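Local atomic coordinates of hydrolase family protein (Deinococcus radiodurans R1, PDB entry 3CNH), a protein that probably acts as a phosphatase of the haloacid dehalogenase-like superfamily. Residues V91-D97 with D186-R191; L98-Y102 with A196-R200; I11-T17 with R118-L124; A161-R167 with M179-C184. One frame throughout, in Å; residues are numbered along the deposited sequence. Where two conformers were deposited one is given.

In the fold
Interactions 4 and 3 meet at the bound sodium ion: the first joins the buried strands 161-165 and 180-183 by backbone hydrogen bonds, the second sets the loop after strand 6-9 against helix 112-122 through an arginine and leucine cluster. Interactions 1 and 2 lie farther out. They follow one another along the same two chain regions, interaction 1 pairing helices 89-98 and 187-196 and interaction 2 the loops that leave them. Both combine apolar packing with arginine-carboxylate bonds, interaction 2 using the chain's own C-terminal carboxylate. Helix 89-98 also touches the loop of interaction 3, and L190 of interaction 1 packs on V164 and V182 of interaction 4.

Interaction 1: V91-D97 with D186-R191; sequences VLALARD and DAAQLR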
# COMPACT_ATOMS: atom_id res chain seq x y z
N VAL A 91 -1.96 6.42 -13.40
CA VAL A 91 -2.33 5.06 -12.94
C VAL A 91 -3.69 5.11 -12.25
O VAL A 91 -4.56 4.25 -12.41
CB VAL A 91 -1.26 4.40 -12.10
CG1 VAL A 91 -1.79 3.08 -11.58
CG2 VAL A 91 -0.02 4.20 -12.95
N LEU A 92 -3.88 6.17 -11.48
CA LEU A 92 -5.20 6.41 -10.85
C LEU A 92 -6.29 6.44 -11.83
O LEU A 92 -7.35 5.84 -11.66
CB LEU A 92 -5.27 7.76 -10.15
CG LEU A 92 -4.78 7.70 -8.73
CD1 LEU A 92 -4.62 9.07 -8.13
CD2 LEU A 92 -5.75 6.87 -7.90
N ALA A 93 -6.06 7.18 -12.90
CA ALA A 93 -7.06 7.33 -13.93
C ALA A 93 -7.39 5.99 -14.57
O ALA A 93 -8.53 5.70 -14.89
CB ALA A 93 -6.60 8.36 -15.01
N LEU A 94 -6.36 5.18 -14.76
CA LEU A 94 -6.54 3.85 -15.37
C LEU A 94 -7.42 2.98 -14.46
O LEU A 94 -8.37 2.31 -14.88
CB LEU A 94 -5.18 3.17 -15.57
CG LEU A 94 -5.18 1.69 -15.98
CD1 LEU A 94 -5.90 1.45 -17.29
CD2 LEU A 94 -3.73 1.14 -16.04
N ALA A 95 -7.04 3.01 -13.20
CA ALA A 95 -7.75 2.19 -12.19
C ALA A 95 -9.20 2.64 -12.10
O ALA A 95 -10.12 1.83 -12.05
CB ALA A 95 -7.06 2.23 -10.84
N ARG A 96 -9.41 3.95 -12.12
CA ARG A 96 -10.78 4.49 -12.03
C ARG A 96 -11.62 4.01 -13.21
O ARG A 96 -12.81 3.70 -13.09
CB ARG A 96 -10.79 6.05 -11.93
CG ARG A 96 -10.32 6.57 -10.56
CD ARG A 96 -10.14 8.13 -10.41
NE ARG A 96 -9.76 8.47 -9.02
CZ ARG A 96 -9.15 9.58 -8.61
NH1 ARG A 96 -8.75 10.49 -9.48
NH2 ARG A 96 -8.87 9.74 -7.31
N ASP A 97 -10.98 3.95 -14.37
CA ASP A 97 -11.66 3.52 -15.59
C ASP A 97 -12.03 2.04 -15.48
O ASP A 97 -13.17 1.64 -15.68
CB ASP A 97 -10.72 3.73 -16.78
CG ASP A 97 -11.31 3.32 -18.09
OD1 ASP A 97 -12.54 3.36 -18.24
OD2 ASP A 97 -10.52 2.97 -18.98
N ASP A 186 4.51 1.85 -15.57
CA ASP A 186 3.74 3.06 -15.90
C ASP A 186 2.36 2.72 -16.43
O ASP A 186 2.07 1.58 -16.75
CB ASP A 186 4.48 4.00 -16.84
CG ASP A 186 4.83 3.37 -18.18
OD1 ASP A 186 3.93 3.02 -18.96
OD2 ASP A 186 6.04 3.27 -18.47
N ALA A 187 1.53 3.75 -16.50
CA ALA A 187 0.13 3.56 -16.84
C ALA A 187 -0.05 2.89 -18.20
O ALA A 187 -0.88 2.03 -18.37
CB ALA A 187 -0.65 4.90 -16.78
N ALA A 188 0.73 3.33 -19.19
CA ALA A 188 0.57 2.80 -20.54
C ALA A 188 0.95 1.33 -20.61
O ALA A 188 0.28 0.53 -21.25
CB ALA A 188 1.36 3.63 -21.59
N GLN A 189 2.06 1.04 -19.96
CA GLN A 189 2.57 -0.33 -19.91
C GLN A 189 1.57 -1.24 -19.16
O GLN A 189 1.22 -2.34 -19.61
CB GLN A 189 3.97 -0.36 -19.28
CG GLN A 189 4.41 -1.71 -18.73
CD GLN A 189 4.01 -1.94 -17.28
OE1 GLN A 189 3.90 -1.00 -16.49
NE2 GLN A 189 3.87 -3.21 -16.89
N LEU A 190 1.07 -0.73 -18.05
CA LEU A 190 0.15 -1.53 -17.23
C LEU A 190 -1.12 -1.81 -18.01
O LEU A 190 -1.63 -2.92 -18.02
CB LEU A 190 -0.18 -0.81 -15.92
CG LEU A 190 -1.09 -1.55 -14.93
CD1 LEU A 190 -0.57 -2.94 -14.53
CD2 LEU A 190 -1.27 -0.71 -13.63
N ARG A 191 -1.60 -0.79 -18.71
CA ARG A 191 -2.84 -0.93 -19.49
C ARG A 191 -2.66 -2.00 -20.56
O ARG A 191 -3.53 -2.85 -20.74
CB ARG A 191 -3.33 0.39 -20.14
CG ARG A 191 -4.72 0.25 -20.79
CD ARG A 191 -5.26 1.54 -21.48
NE ARG A 191 -5.65 2.62 -20.56
CZ ARG A 191 -6.88 2.80 -20.05
NH1 ARG A 191 -7.85 1.95 -20.31
NH2 ARG A 191 -7.13 3.83 -19.24
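V91, L94, A187 and L190 supply the apolar part of this contact. The CG2 branch of V91 lies 3.9 Å from A187 CB, and an alanine's small side chain lets the backbones draw close, V91 CA and A187 CA being 4.8 Å apart. One turn on, L94 points at the partner with CG anti to its own N (chi1 170°), which carries CD2 to 3.9 Å from L190 CD2, the two leucines meeting at a slant. V91, L94 and L190 are buried, and V91 and L190 also rest on W9 of strand 6-9, a setting that suits apolar side chains.

These are two helices lying against one face of the parallel sheet of a haloacid dehalogenase-like core. Their short segments run in much the same direction, 31° apart, with axes 9.8 Å from each other.

The polar part lies at the outer margin. R191 was modelled in two conformers; in the one described here it bends at chi3 and slides past L94, and R191 NH1 makes a salt bridge to D97 OD2 of 3.2 Å, close to straight and in the guanidinium plane. The other oxygen of D97 pairs with R101. With an alanine here, R191 would probably be left without its carboxylate mate and its end free to turn, while R101 would lose one of its two acidic partners.

Capping bonds start helix 187-196. D186 and Q189 form a capping box: Q189 N donates to D186 OD1 at 2.9 Å and D186 N to Q189 OE1 at 3.1 Å.

Interaction 2: L98-Y102 with A196-R200; sequences LGQRY and ALGVR
Y102 and V199 form the tightly packed part of this contact. CG1 of V199 sits over one face of the tyrosine ring, 3.9 Å from the centroid of Y102, in a CH-pi contact only 15° off the ring normal. With CG1 anti to its backbone N (chi1 174°), V199 holds this methyl also against L98, whose CD2 is 4.0 Å from V199 CG1. A beta-branched valine and a leucine are fitting here, because L194 of helix 187-196 touches both and L7 of strand 6-9 lies against V199 and Y102. Tyrosine adds a polar end to this apolar ring: R200 N donates to Y102 OH at 3.0 Å.

The other side is looser and wetter, and it is run by charge. R101 meets the C-terminal carboxylate of R200 side-on with two nitrogens, one to each oxygen. R101 NE reaches R200 OXT at 2.8 Å in an almost perfectly straight bond (178°), lying in the guanidinium plane; R101 NH2 reaches R200 O, also at 2.8 Å, on a lone pair in the carbonyl plane. Water 1 links Y102 OH to R200 OXT, and D97 gives R101 a second acidic partner.

Glycine suits the turn just before: G198 takes a positive phi, where a CB would jam against L197 O, in the Schellman motif that ends helix 187-196, after which the C-terminal V199 and R200 lie against the loop between helix 89-98 and strand 103-108 of the haloacid dehalogenase-like core.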
# COMPACT_ATOMS: atom_id res chain seq x y z
N LEU A 98 -11.03 1.25 -15.16
CA LEU A 98 -11.20 -0.22 -15.08
C LEU A 98 -12.22 -0.62 -14.01
O LEU A 98 -12.92 -1.62 -14.12
CB LEU A 98 -9.86 -0.93 -14.80
CG LEU A 98 -8.85 -0.99 -15.94
CD1 LEU A 98 -7.48 -1.58 -15.42
CD2 LEU A 98 -9.43 -1.80 -17.10
N GLY A 99 -12.30 0.21 -12.97
CA GLY A 99 -13.20 -0.08 -11.86
C GLY A 99 -14.66 -0.07 -12.28
O GLY A 99 -15.54 -0.53 -11.55
N GLN A 100 -14.93 0.49 -13.46
CA GLN A 100 -16.29 0.52 -13.97
C GLN A 100 -16.71 -0.83 -14.52
O GLN A 100 -17.90 -1.10 -14.74
CB GLN A 100 -16.40 1.53 -15.12
CG GLN A 100 -16.13 2.94 -14.75
CD GLN A 100 -16.15 3.80 -15.99
OE1 GLN A 100 -15.19 3.84 -16.76
NE2 GLN A 100 -17.25 4.49 -16.19
N ARG A 101 -15.72 -1.67 -14.76
CA ARG A 101 -15.97 -2.95 -15.45
C ARG A 101 -15.52 -4.19 -14.72
O ARG A 101 -15.87 -5.31 -15.12
CB ARG A 101 -15.32 -2.91 -16.84
CG ARG A 101 -15.94 -1.85 -17.79
CD ARG A 101 -15.29 -1.83 -19.18
NE ARG A 101 -13.90 -1.38 -19.22
CZ ARG A 101 -13.50 -0.14 -18.99
NH1 ARG A 101 -14.37 0.81 -18.72
NH2 ARG A 101 -12.21 0.18 -19.06
N TYR A 102 -14.72 -3.98 -13.69
CA TYR A 102 -14.15 -5.09 -12.91
C TYR A 102 -14.28 -4.88 -11.46
O TYR A 102 -14.23 -3.75 -10.95
CB TYR A 102 -12.64 -5.28 -13.25
CG TYR A 102 -12.42 -5.67 -14.69
CD1 TYR A 102 -12.33 -4.71 -15.67
CD2 TYR A 102 -12.36 -7.00 -15.07
CE1 TYR A 102 -12.18 -5.06 -16.99
CE2 TYR A 102 -12.22 -7.34 -16.40
CZ TYR A 102 -12.13 -6.37 -17.35
OH TYR A 102 -12.01 -6.67 -18.71
N ALA A 196 -3.63 -7.65 -22.35
CA ALA A 196 -3.12 -8.95 -22.85
C ALA A 196 -3.77 -10.10 -22.08
O ALA A 196 -3.86 -11.22 -22.59
CB ALA A 196 -1.59 -9.04 -22.82
N LEU A 197 -4.25 -9.81 -20.89
CA LEU A 197 -4.92 -10.79 -20.05
C LEU A 197 -6.43 -10.74 -20.21
O LEU A 197 -7.16 -11.45 -19.53
CB LEU A 197 -4.60 -10.60 -18.58
CG LEU A 197 -3.16 -10.82 -18.14
CD1 LEU A 197 -2.97 -10.53 -16.65
CD2 LEU A 197 -2.78 -12.28 -18.43
N GLY A 198 -6.87 -9.86 -21.09
CA GLY A 198 -8.29 -9.71 -21.36
C GLY A 198 -9.00 -8.68 -20.50
O GLY A 198 -10.21 -8.54 -20.55
N VAL A 199 -8.21 -7.98 -19.71
CA VAL A 199 -8.72 -6.92 -18.83
C VAL A 199 -8.61 -5.60 -19.57
O VAL A 199 -7.54 -5.02 -19.69
CB VAL A 199 -7.98 -6.87 -17.49
CG1 VAL A 199 -8.40 -5.67 -16.63
CG2 VAL A 199 -8.15 -8.19 -16.75
N ARG A 200 -9.76 -5.11 -20.00
CA ARG A 200 -9.83 -3.89 -20.81
C ARG A 200 -10.83 -2.87 -20.27
O ARG A 200 -10.60 -1.66 -20.39
CB ARG A 200 -10.22 -4.28 -22.24
CG ARG A 200 -9.43 -5.47 -22.78
CD ARG A 200 -9.76 -5.77 -24.23
NE ARG A 200 -9.07 -6.97 -24.71
CZ ARG A 200 -9.57 -8.19 -24.58
NH1 ARG A 200 -8.90 -9.23 -25.05
NH2 ARG A 200 -10.75 -8.36 -23.99
OXT ARG A 200 -11.90 -3.24 -19.77
O HOH W 1 -13.78 -5.07 -20.69

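Interaction 3: I11-T17 with R118-L124; sequences IGGVLLT and RIRTFGL. With NA (sodium ion), chain C; PO4 (phosphate ion), chain D.
R118 places CG anti to its carbonyl carbon (chi1 -77°) and then bends at chi3 (64°), a course that slides its chain past L16 and brings the guanidinium to the backbone of T17. L16, with its own CG anti to the carbonyl carbon (chi1 -54°), lays CD1 over the centre of that guanidinium and CD2 over one face of F122, 3.9 Å from the ring centroid, as a CH-pi contact. Two L16 methyls thus serve a charged plane and an aromatic one, a task to which leucine's forked end is suited.

The arginine grips end-on: R118 NH1 at 2.9 Å and R118 NH2 at 3.0 Å both donate to T17 O, which lies in the guanidinium plane. S85 is a further partner of R118 NH1, and the T17 hydroxyl is held by Q84 and Q86. Deeper in, I11 and L124 meet tip to tip, I11 CD1 being 3.9 Å from L124 CD1.

The loop itself is tightly wound, I11 O accepting from the backbone N of V14, L15 and L16. G12 N donates to phosphate O3 at 2.8 Å. The carbonyl G12 O is a ligand of the sodium ion at 2.3 Å, together with D10 and D166. Side chains at G12 and G13 would crowd phosphate and sodium respectively. A wound turn directly after the first strand, beside the metal and anion, is consistent with the squiggle of haloacid dehalogenase-like enzymes.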
# COMPACT_ATOMS: atom_id res chain seq x y z
N ILE A 11 -1.17 -0.12 -3.43
CA ILE A 11 -1.49 1.32 -3.42
C ILE A 11 -0.22 2.15 -3.58
O ILE A 11 -0.01 2.84 -4.56
CB ILE A 11 -2.31 1.74 -2.23
CG1 ILE A 11 -3.63 0.94 -2.21
CG2 ILE A 11 -2.61 3.26 -2.26
CD1 ILE A 11 -4.56 1.26 -1.04
N GLY A 12 0.67 2.03 -2.61
CA GLY A 12 1.95 2.78 -2.66
C GLY A 12 2.84 2.39 -3.83
O GLY A 12 3.17 1.22 -4.00
N GLY A 13 3.23 3.39 -4.60
CA GLY A 13 4.06 3.22 -5.79
C GLY A 13 3.31 2.84 -7.04
O GLY A 13 3.91 2.66 -8.11
N VAL A 14 2.00 2.74 -6.90
CA VAL A 14 1.11 2.37 -8.01
C VAL A 14 0.03 3.43 -8.19
O VAL A 14 0.07 4.25 -9.12
CB VAL A 14 0.54 0.95 -7.81
CG1 VAL A 14 -0.45 0.55 -8.89
CG2 VAL A 14 1.69 -0.09 -7.78
N LEU A 15 -0.91 3.43 -7.25
CA LEU A 15 -2.03 4.40 -7.28
C LEU A 15 -1.64 5.76 -6.70
O LEU A 15 -2.07 6.82 -7.15
CB LEU A 15 -3.22 3.84 -6.50
CG LEU A 15 -3.86 2.59 -7.13
CD1 LEU A 15 -4.87 1.96 -6.16
CD2 LEU A 15 -4.49 2.94 -8.49
N LEU A 16 -0.83 5.68 -5.67
CA LEU A 16 -0.31 6.85 -4.95
C LEU A 16 1.16 6.68 -4.73
O LEU A 16 1.72 5.61 -4.97
CB LEU A 16 -0.98 6.98 -3.57
CG LEU A 16 -2.53 7.00 -3.48
CD1 LEU A 16 -2.98 7.00 -2.00
CD2 LEU A 16 -3.14 8.15 -4.26
N THR A 17 1.78 7.74 -4.26
CA THR A 17 3.17 7.65 -3.81
C THR A 17 3.18 6.72 -2.59
O THR A 17 2.15 6.40 -2.02
CB THR A 17 3.73 9.02 -3.38
OG1 THR A 17 2.88 9.58 -2.36
CG2 THR A 17 3.83 9.95 -4.55
N ARG A 118 -5.36 8.00 3.26
CA ARG A 118 -5.09 7.89 1.81
C ARG A 118 -6.36 7.52 1.06
O ARG A 118 -6.70 8.09 0.03
CB ARG A 118 -3.95 6.88 1.56
CG ARG A 118 -2.58 7.50 1.89
CD ARG A 118 -1.53 6.48 2.29
NE ARG A 118 -1.16 5.53 1.24
CZ ARG A 118 -0.18 5.72 0.37
NH1 ARG A 118 0.45 6.89 0.27
NH2 ARG A 118 0.11 4.74 -0.49
N ILE A 119 -7.10 6.60 1.65
CA ILE A 119 -8.34 6.12 1.02
C ILE A 119 -9.34 7.24 0.90
O ILE A 119 -9.94 7.48 -0.16
CB ILE A 119 -8.92 4.92 1.81
CG1 ILE A 119 -8.01 3.71 1.62
CG2 ILE A 119 -10.34 4.57 1.35
CD1 ILE A 119 -8.23 2.63 2.67
N ARG A 120 -9.51 7.99 1.98
CA ARG A 120 -10.53 9.05 1.99
C ARG A 120 -10.09 10.22 1.13
O ARG A 120 -10.87 10.79 0.37
CB ARG A 120 -10.85 9.56 3.41
CG ARG A 120 -10.03 10.75 3.86
CD ARG A 120 -10.60 11.38 5.14
NE ARG A 120 -10.29 10.53 6.27
CZ ARG A 120 -9.27 10.71 7.08
NH1 ARG A 120 -9.04 9.86 8.04
NH2 ARG A 120 -8.47 11.75 6.93
N THR A 121 -8.83 10.59 1.26
CA THR A 121 -8.32 11.78 0.54
C THR A 121 -8.36 11.63 -0.97
O THR A 121 -8.69 12.58 -1.72
CB THR A 121 -6.89 12.16 1.03
OG1 THR A 121 -6.95 12.38 2.45
CG2 THR A 121 -6.34 13.37 0.30
N PHE A 122 -8.09 10.42 -1.44
CA PHE A 122 -7.98 10.17 -2.88
C PHE A 122 -9.15 9.38 -3.46
O PHE A 122 -9.12 8.98 -4.62
CB PHE A 122 -6.63 9.58 -3.23
CG PHE A 122 -5.51 10.49 -2.84
CD1 PHE A 122 -5.23 11.60 -3.59
CD2 PHE A 122 -4.78 10.26 -1.69
CE1 PHE A 122 -4.22 12.49 -3.20
CE2 PHE A 122 -3.76 11.13 -1.28
CZ PHE A 122 -3.47 12.25 -2.06
N GLY A 123 -10.16 9.18 -2.64
CA GLY A 123 -11.38 8.48 -3.08
C GLY A 123 -11.17 7.08 -3.62
O GLY A 123 -11.81 6.66 -4.61
N LEU A 124 -10.27 6.35 -2.98
CA LEU A 124 -9.88 5.02 -3.47
C LEU A 124 -11.05 4.03 -3.45
O LEU A 124 -11.13 3.10 -4.23
CB LEU A 124 -8.66 4.46 -2.73
CG LEU A 124 -7.41 5.35 -2.77
CD1 LEU A 124 -6.24 4.67 -2.02
CD2 LEU A 124 -7.02 5.75 -4.21
NA NA C . 4.32 -0.73 -3.74
P PO4 D . 1.89 -0.73 -0.42
O1 PO4 D . 1.74 -2.16 -0.22
O2 PO4 D . 2.89 -0.47 -1.56
O3 PO4 D . 0.59 0.09 -0.56
O4 PO4 D . 2.61 -0.06 0.75
O HOH W 2 6.03 0.68 -3.00
O HOH W 3 5.11 -2.75 -3.14

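Interaction 4: A161-R167 with M179-C184; sequences AVMVDDR and MHAVQC. With NA (sodium ion), chain C.
Strands 161-165 and 180-183 are the two arms of a beta-alpha-beta unit joined by helix 168-176, at one edge of the parallel sheet, and M163 lies at the middle of their pairing. Its N donates to H180 O, and V182 N returns a bond to M163 O of 2.8 Å, nearly in line with the carbonyl. C184 N to D165 O, also 2.8 Å, closes the row, whereas D165 N to V182 O is weak.

Side chains fill both faces. M163 and M179 are both modelled as selenomethionine; the long, flexible M179 curls so that its CE lies 3.9 Å from both A161 CB and M163 CB. The small A181 fits against M163 on the face covered by helix 168-176. On the other face V164 CG1 packs on C184 CB.

From the end of strand 180-183, Q183 reaches with an extended chain (chi1 -168°) to D166, just past strand 161-165, its NE2 donating to D166 O at 3.1 Å from above the carbonyl plane. A leucine in its place has no amide to offer, and D166 O would probably be left to water 4, with the turn less firmly tied to strand 180-183. D165 OD1 accepts from R167 N at 2.8 Å, an Asx turn, and takes a hydrogen from water 3; D165 OD2 pairs with K141, which also bonds the phosphate.

D166 OD1 binds the sodium ion at 2.3 Å, and water 3 is a ligand too. The acidic pair at the strand end, as in the family's metal site, thus divides its work: D166 binds directly, D165 through water while shaping the turn.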
# COMPACT_ATOMS: atom_id res chain seq x y z
N ALA A 161 -7.48 -14.24 -10.95
CA ALA A 161 -7.05 -12.98 -10.33
C ALA A 161 -5.75 -12.45 -10.90
O ALA A 161 -4.88 -13.19 -11.35
CB ALA A 161 -6.85 -13.18 -8.81
N VAL A 162 -5.65 -11.12 -10.86
CA VAL A 162 -4.41 -10.43 -11.23
C VAL A 162 -4.00 -9.47 -10.13
O VAL A 162 -4.81 -8.67 -9.69
CB VAL A 162 -4.53 -9.61 -12.53
CG1 VAL A 162 -3.17 -9.06 -12.95
CG2 VAL A 162 -5.13 -10.45 -13.67
N MSE A 163 -2.74 -9.59 -9.72
CA MSE A 163 -2.07 -8.69 -8.77
C MSE A 163 -1.24 -7.66 -9.53
O MSE A 163 -0.49 -7.99 -10.46
CB MSE A 163 -1.12 -9.47 -7.86
CG MSE A 163 -0.29 -8.64 -6.91
SE MSE A 163 -1.46 -8.00 -5.48
CE MSE A 163 -0.31 -6.49 -4.83
N VAL A 164 -1.40 -6.40 -9.12
CA VAL A 164 -0.65 -5.28 -9.67
C VAL A 164 0.20 -4.67 -8.54
O VAL A 164 -0.34 -4.18 -7.54
CB VAL A 164 -1.57 -4.19 -10.24
CG1 VAL A 164 -0.75 -3.01 -10.74
CG2 VAL A 164 -2.53 -4.76 -11.37
N ASP A 165 1.51 -4.71 -8.72
CA ASP A 165 2.46 -4.21 -7.67
C ASP A 165 3.65 -3.61 -8.36
O ASP A 165 3.99 -4.00 -9.46
CB ASP A 165 2.88 -5.35 -6.76
CG ASP A 165 3.43 -4.88 -5.41
OD1 ASP A 165 4.61 -4.40 -5.34
OD2 ASP A 165 2.70 -5.08 -4.41
N ASP A 166 4.34 -2.69 -7.69
CA ASP A 166 5.53 -2.10 -8.33
C ASP A 166 6.80 -2.85 -8.05
O ASP A 166 7.81 -2.57 -8.67
CB ASP A 166 5.75 -0.61 -8.05
CG ASP A 166 5.97 -0.29 -6.62
OD1 ASP A 166 5.43 -0.99 -5.75
OD2 ASP A 166 6.63 0.72 -6.36
N ARG A 167 6.73 -3.78 -7.10
CA ARG A 167 7.91 -4.56 -6.72
C ARG A 167 7.87 -5.97 -7.31
O ARG A 167 6.94 -6.73 -7.07
CB ARG A 167 8.03 -4.64 -5.19
CG ARG A 167 8.09 -3.28 -4.53
CD ARG A 167 8.23 -3.39 -3.00
NE ARG A 167 7.86 -2.15 -2.30
CZ ARG A 167 8.73 -1.33 -1.74
NH1 ARG A 167 10.01 -1.62 -1.75
NH2 ARG A 167 8.30 -0.23 -1.14
N MSE A 179 -1.57 -16.83 -8.89
CA MSE A 179 -2.21 -15.62 -9.44
C MSE A 179 -1.49 -15.13 -10.68
O MSE A 179 -0.30 -15.41 -10.88
CB MSE A 179 -2.20 -14.45 -8.42
CG MSE A 179 -3.03 -14.71 -7.19
SE MSE A 179 -2.74 -13.31 -5.92
CE MSE A 179 -3.83 -11.97 -6.60
N HIS A 180 -2.23 -14.43 -11.53
CA HIS A 180 -1.56 -13.63 -12.53
C HIS A 180 -1.05 -12.40 -11.82
O HIS A 180 -1.52 -12.02 -10.76
CB HIS A 180 -2.52 -13.21 -13.62
CG HIS A 180 -3.05 -14.36 -14.40
ND1 HIS A 180 -2.30 -15.03 -15.33
CD2 HIS A 180 -4.27 -14.97 -14.38
CE1 HIS A 180 -3.02 -16.01 -15.85
NE2 HIS A 180 -4.22 -16.00 -15.29
N ALA A 181 -0.03 -11.78 -12.41
CA ALA A 181 0.53 -10.56 -11.83
C ALA A 181 1.24 -9.76 -12.90
O ALA A 181 1.74 -10.31 -13.89
CB ALA A 181 1.50 -10.89 -10.67
N VAL A 182 1.14 -8.46 -12.74
CA VAL A 182 1.85 -7.50 -13.59
C VAL A 182 2.59 -6.49 -12.73
O VAL A 182 2.00 -5.94 -11.80
CB VAL A 182 0.89 -6.69 -14.47
CG1 VAL A 182 1.69 -5.72 -15.34
CG2 VAL A 182 0.05 -7.65 -15.36
N GLN A 183 3.85 -6.27 -13.04
CA GLN A 183 4.64 -5.24 -12.38
C GLN A 183 4.32 -3.88 -12.96
O GLN A 183 4.46 -3.65 -14.14
CB GLN A 183 6.13 -5.48 -12.52
CG GLN A 183 6.95 -4.60 -11.60
CD GLN A 183 8.43 -4.88 -11.67
OE1 GLN A 183 8.86 -5.78 -12.39
NE2 GLN A 183 9.23 -4.14 -10.89
N CYS A 184 3.86 -2.97 -12.11
CA CYS A 184 3.48 -1.63 -12.56
C CYS A 184 4.70 -0.74 -12.71
O CYS A 184 5.43 -0.49 -11.72
CB CYS A 184 2.51 -0.98 -11.57
SG CYS A 184 2.01 0.70 -12.07
NA NA C . 4.32 -0.73 -3.74
O HOH W 3 5.11 -2.75 -3.14
O HOH W 4 7.90 -1.11 -10.96
O HOH W 2 6.03 0.68 -3.00